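Local coordinates for protein xylulose kinase (Bifidobacterium adolescentis ATCC 15703, PDB 3I8B) that probably phosphorylates D-xylulose at the expense of ATP, giving D-xylulose 5-phosphate and ADP, as a member of the FGGY kinase family, at residues V289-S292 with V298-A301; Y324-C329 with E416-L421. All coordinates share one frame; numbering follows the deposited sequence.

Contact 1 and contact 2 are neighbours in the C-terminal FGGY domain, centres about 9 Å apart. Their strands 297-301 and 324-330 are neighbours in one mixed sheet. Hydrogen bonds probably join them: Ala299 O to Ala328 N at 2.8 Å, and Pro326 O to Ala301 N at 3.2 Å. On one face, Leu327 CD1 packs 3.5 Å from Ala300 CB. On the other, helix 396-420 covers contact 1 and supplies half of contact 2. Contact 1 is nearer the predicted active site: the Val298 side chain is about 8 Å from those of Gln74 (predicted substrate site) and Asp274 (predicted proton acceptor). In contact 2, the Pro326 side chain is about 11 Å from that of Gln74.

Contact 1. Residues V289-S292 with V298-A301; sequences VSIS and VAAA
Val298 O takes two hydrogen bonds, one from Ser292 N at 2.8 Å and one from water 1 at 2.7 Å. The bond from Ser292 is nearly straight, with an N-H...O angle of 172°, but its donor is tilted from the carbonyl plane. Ile291 CA adds a CA-H...O contact to the same oxygen at 3.5 Å. This is the ladder of an antiparallel beta hairpin, made by strands 288-293 and 297-301 within the central sheet of the C-terminal FGGY domain. Val298 N returns a bond to Ser292 O, so these two residues form one hydrogen-bonded pair. Ser290 and Ala300 form a second. Ser290 N reaches Ala300 O at 2.8 Å, and Ala300 N returns a bond to Ser290 O at 2.9 Å.

Ser290, Ser292, Val298 and Ala300 lie on one face of the sheet. Ser290 OG sits between its own backbone N and carbonyl carbon, chi1 72°. From there it meets water 1 at 2.6 Å, so the water ties this buried hydroxyl to the carbonyl of the partner strand. Val298 and Ala300 pack on Leu327 of the next strand.

Val289, Ile291, Ala299 and Ala301 are on the other face, where helix 396-420 covers the hairpin. Ile291 packs there on Gln411 and Leu415, and Ala299 on Cys414. Strand 427-431 extends the sheet past strand 288-293, with backbone bonds to Val289 and Ile291. The Val289 side chain is pressed close to the hairpin partner. With CG1 at chi1 69°, CG2 falls opposite the backbone N and leans across the ladder. The CG2 methyl touches Ala301 CB at 3.7 Å and fits tightly against Ala300 O at 3.1 Å.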
loop_
_atom_site.group_PDB
_atom_site.type_symbol
_atom_site.label_atom_id
_atom_site.label_comp_id
_atom_site.label_asym_id
_atom_site.label_seq_id
_atom_site.Cartn_x
_atom_site.Cartn_y
_atom_site.Cartn_z
ATOM N N VAL A 289 -2.759 -13.826 3.655
ATOM C CA VAL A 289 -2.814 -12.462 4.128
ATOM C C VAL A 289 -1.538 -12.171 4.894
ATOM O O VAL A 289 -0.951 -13.067 5.511
ATOM C CB VAL A 289 -4.034 -12.208 5.027
ATOM C CG1 VAL A 289 -3.879 -12.956 6.337
ATOM C CG2 VAL A 289 -4.204 -10.706 5.267
ATOM N N SER A 290 -1.088 -10.925 4.826
ATOM C CA SER A 290 0.027 -10.488 5.636
ATOM C C SER A 290 -0.492 -9.440 6.603
ATOM O O SER A 290 -1.323 -8.606 6.239
ATOM C CB SER A 290 1.125 -9.887 4.766
ATOM O OG SER A 290 0.736 -8.621 4.260
ATOM N N ILE A 291 -0.002 -9.493 7.836
ATOM C CA ILE A 291 -0.267 -8.451 8.803
ATOM C C ILE A 291 1.031 -7.727 9.102
ATOM O O ILE A 291 1.954 -8.291 9.690
ATOM C CB ILE A 291 -0.830 -9.032 10.109
ATOM C CG1 ILE A 291 -2.252 -9.543 9.878
ATOM C CG2 ILE A 291 -0.791 -7.979 11.207
ATOM C CD1 ILE A 291 -2.680 -10.603 10.852
ATOM N N SER A 292 1.118 -6.480 8.669
ATOM C CA SER A 292 2.280 -5.672 8.975
ATOM C C SER A 292 1.928 -4.835 10.195
ATOM O O SER A 292 1.058 -3.964 10.143
ATOM C CB SER A 292 2.640 -4.783 7.790
ATOM O OG SER A 292 3.947 -4.270 7.929
ATOM N N VAL A 298 -1.352 -2.875 8.876
ATOM C CA VAL A 298 -1.836 -3.108 7.516
ATOM C C VAL A 298 -2.075 -4.597 7.306
ATOM O O VAL A 298 -1.135 -5.387 7.337
ATOM C CB VAL A 298 -0.818 -2.652 6.459
ATOM C CG1 VAL A 298 -1.310 -3.007 5.073
ATOM C CG2 VAL A 298 -0.568 -1.159 6.565
ATOM N N ALA A 299 -3.334 -4.974 7.115
ATOM C CA ALA A 299 -3.687 -6.337 6.732
ATOM C C ALA A 299 -3.996 -6.404 5.230
ATOM O O ALA A 299 -4.964 -5.809 4.762
ATOM C CB ALA A 299 -4.877 -6.826 7.541
ATOM N N ALA A 300 -3.164 -7.119 4.481
ATOM C CA ALA A 300 -3.318 -7.207 3.039
ATOM C C ALA A 300 -3.431 -8.668 2.629
ATOM O O ALA A 300 -2.556 -9.483 2.937
ATOM C CB ALA A 300 -2.140 -6.546 2.342
ATOM N N ALA A 301 -4.524 -9.004 1.956
ATOM C CA ALA A 301 -4.735 -10.371 1.502
ATOM C C ALA A 301 -4.759 -10.387 -0.015
ATOM O O ALA A 301 -5.136 -9.399 -0.655
ATOM C CB ALA A 301 -6.051 -10.931 2.060
HETATM O O HOH W 1 0.477 -6.304 5.313
#

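Contact 2. Residues Y324-C329 with E416-L421; sequences YLPLAC and ELIRSL
With chi1 at -69°, Ile418 has CG1 opposite its carbonyl carbon and CG2 opposite its backbone N, and both branches can face Pro326 and Ala328 on the strand. A chi2 of 171° extends CD1 from the helix toward the strand, where it meets Ala328. The two branches divide the work. CG2 meets the proline ring, 4.0 Å from Pro326 CG and 4.1 Å from Pro326 CB. CD1 reaches Ala328 CB at 4.2 Å and lies 4.1 Å from Pro326 O.

The Ile418 side chain crosses that of Pro326 at about a right angle. All three residues are buried, and the contact is apolar, with no hydrogen bond between the segments. It is also small, burying 160 Å² in all. Ile418 extends the same patch to Ala301 of the adjoining strand. Pro326 in turn packs on Thr307.

Leu327 points away from helix 396-420. Together with Leu325 it packs against helix 274-281, so strand 324-330 is covered by helices on both faces.

Ile418 lies in the last part of helix 396-420. Ile418 O accepts a hydrogen bond from Leu421 N at 2.9 Å. Ser420 OG bonds to Leu417 O at 2.6 Å. Farther from the strand, a salt bridge joins Arg419 NH1 to Glu416 OE2 at 2.9 Å, although its hydrogen-bond geometry is weak. Arg412 gives Glu416 a second salt bridge, and Arg419 NH2 joins the helix to Ile425 O in the loop before strand 427-431. A sheet covered by helices on both faces is consistent with the actin-like ATPase fold, to which the FGGY kinases belong.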
loop_
_atom_site.group_PDB
_atom_site.type_symbol
_atom_site.label_atom_id
_atom_site.label_comp_id
_atom_site.label_asym_id
_atom_site.label_seq_id
_atom_site.Cartn_x
_atom_site.Cartn_y
_atom_site.Cartn_z
ATOM N N TYR A 324 -6.050 -9.568 -6.903
ATOM C CA TYR A 324 -6.558 -8.477 -6.080
ATOM C C TYR A 324 -5.968 -8.421 -4.679
ATOM O O TYR A 324 -5.611 -9.451 -4.102
ATOM C CB TYR A 324 -8.090 -8.490 -6.084
ATOM C CG TYR A 324 -8.596 -8.249 -7.482
ATOM C CD1 TYR A 324 -8.789 -6.951 -7.958
ATOM C CD2 TYR A 324 -8.830 -9.305 -8.351
ATOM C CE1 TYR A 324 -9.211 -6.717 -9.254
ATOM C CE2 TYR A 324 -9.258 -9.076 -9.660
ATOM C CZ TYR A 324 -9.438 -7.777 -10.102
ATOM O OH TYR A 324 -9.867 -7.530 -11.388
ATOM N N LEU A 325 -5.859 -7.194 -4.170
ATOM C CA LEU A 325 -5.250 -6.893 -2.880
ATOM C C LEU A 325 -6.180 -6.062 -1.971
ATOM O O LEU A 325 -5.993 -4.849 -1.800
ATOM C CB LEU A 325 -3.928 -6.144 -3.094
ATOM C CG LEU A 325 -3.009 -6.013 -1.874
ATOM C CD1 LEU A 325 -2.258 -7.310 -1.678
ATOM C CD2 LEU A 325 -2.035 -4.859 -2.052
ATOM N N PRO A 326 -7.207 -6.708 -1.407
ATOM C CA PRO A 326 -7.979 -6.033 -0.355
ATOM C C PRO A 326 -7.033 -5.621 0.758
ATOM O O PRO A 326 -6.305 -6.460 1.282
ATOM C CB PRO A 326 -8.930 -7.133 0.147
ATOM C CG PRO A 326 -8.311 -8.439 -0.360
ATOM C CD PRO A 326 -7.765 -8.037 -1.707
ATOM N N LEU A 327 -7.044 -4.342 1.116
ATOM C CA LEU A 327 -6.061 -3.814 2.046
ATOM C C LEU A 327 -6.735 -3.061 3.187
ATOM O O LEU A 327 -7.471 -2.103 2.954
ATOM C CB LEU A 327 -5.106 -2.881 1.314
ATOM C CG LEU A 327 -3.917 -2.453 2.167
ATOM C CD1 LEU A 327 -2.658 -3.123 1.657
ATOM C CD2 LEU A 327 -3.775 -0.939 2.118
ATOM N N ALA A 328 -6.470 -3.501 4.413
ATOM C CA ALA A 328 -7.125 -2.964 5.593
ATOM C C ALA A 328 -6.134 -2.265 6.506
ATOM O O ALA A 328 -5.333 -2.918 7.180
ATOM C CB ALA A 328 -7.825 -4.078 6.346
ATOM N N CYS A 329 -6.195 -0.938 6.543
ATOM C CA CYS A 329 -5.341 -0.174 7.444
ATOM C C CYS A 329 -5.992 0.030 8.809
ATOM O O CYS A 329 -7.175 0.337 8.898
ATOM C CB CYS A 329 -4.986 1.185 6.841
ATOM S SG CYS A 329 -4.110 1.055 5.284
ATOM N N GLU A 416 -11.715 -10.972 9.286
ATOM C CA GLU A 416 -13.116 -11.338 9.118
ATOM C C GLU A 416 -13.827 -10.422 8.128
ATOM O O GLU A 416 -14.683 -10.863 7.367
ATOM C CB GLU A 416 -13.834 -11.301 10.464
ATOM C CG GLU A 416 -13.307 -12.338 11.433
ATOM C CD GLU A 416 -13.373 -13.729 10.851
ATOM O OE1 GLU A 416 -14.239 -13.960 9.983
ATOM O OE2 GLU A 416 -12.561 -14.588 11.254
ATOM N N LEU A 417 -13.479 -9.141 8.153
ATOM C CA LEU A 417 -14.050 -8.203 7.201
ATOM C C LEU A 417 -13.601 -8.537 5.773
ATOM O O LEU A 417 -14.412 -8.549 4.836
ATOM C CB LEU A 417 -13.641 -6.791 7.568
ATOM C CG LEU A 417 -14.201 -5.656 6.722
ATOM C CD1 LEU A 417 -15.714 -5.658 6.748
ATOM C CD2 LEU A 417 -13.662 -4.339 7.243
ATOM N N ILE A 418 -12.311 -8.809 5.597
ATOM C CA ILE A 418 -11.810 -9.187 4.272
ATOM C C ILE A 418 -12.485 -10.466 3.786
ATOM O O ILE A 418 -12.960 -10.529 2.658
ATOM C CB ILE A 418 -10.273 -9.309 4.244
ATOM C CG1 ILE A 418 -9.654 -7.915 4.390
ATOM C CG2 ILE A 418 -9.813 -10.005 2.944
ATOM C CD1 ILE A 418 -8.145 -7.882 4.602
ATOM N N ARG A 419 -12.567 -11.470 4.653
ATOM C CA ARG A 419 -13.320 -12.681 4.345
ATOM C C ARG A 419 -14.750 -12.382 3.908
ATOM O O ARG A 419 -15.269 -13.012 2.984
ATOM C CB ARG A 419 -13.334 -13.635 5.544
ATOM C CG ARG A 419 -11.994 -14.221 5.895
ATOM C CD ARG A 419 -12.127 -15.231 7.028
ATOM N NE ARG A 419 -10.920 -16.030 7.194
ATOM C CZ ARG A 419 -10.199 -16.084 8.308
ATOM N NH1 ARG A 419 -10.559 -15.390 9.379
ATOM N NH2 ARG A 419 -9.115 -16.845 8.352
ATOM N N SER A 420 -15.379 -11.404 4.561
ATOM C CA SER A 420 -16.763 -11.049 4.268
ATOM C C SER A 420 -16.913 -10.447 2.870
ATOM O O SER A 420 -18.010 -10.442 2.307
ATOM C CB SER A 420 -17.315 -10.082 5.323
ATOM O OG SER A 420 -17.004 -8.738 4.990
ATOM N N LEU A 421 -15.811 -9.956 2.311
ATOM C CA LEU A 421 -15.806 -9.442 0.938
ATOM C C LEU A 421 -15.653 -10.570 -0.094
ATOM O O LEU A 421 -15.519 -10.317 -1.291
ATOM C CB LEU A 421 -14.684 -8.411 0.749
ATOM C CG LEU A 421 -14.637 -7.260 1.756
ATOM C CD1 LEU A 421 -13.461 -6.335 1.464
ATOM C CD2 LEU A 421 -15.952 -6.477 1.783
#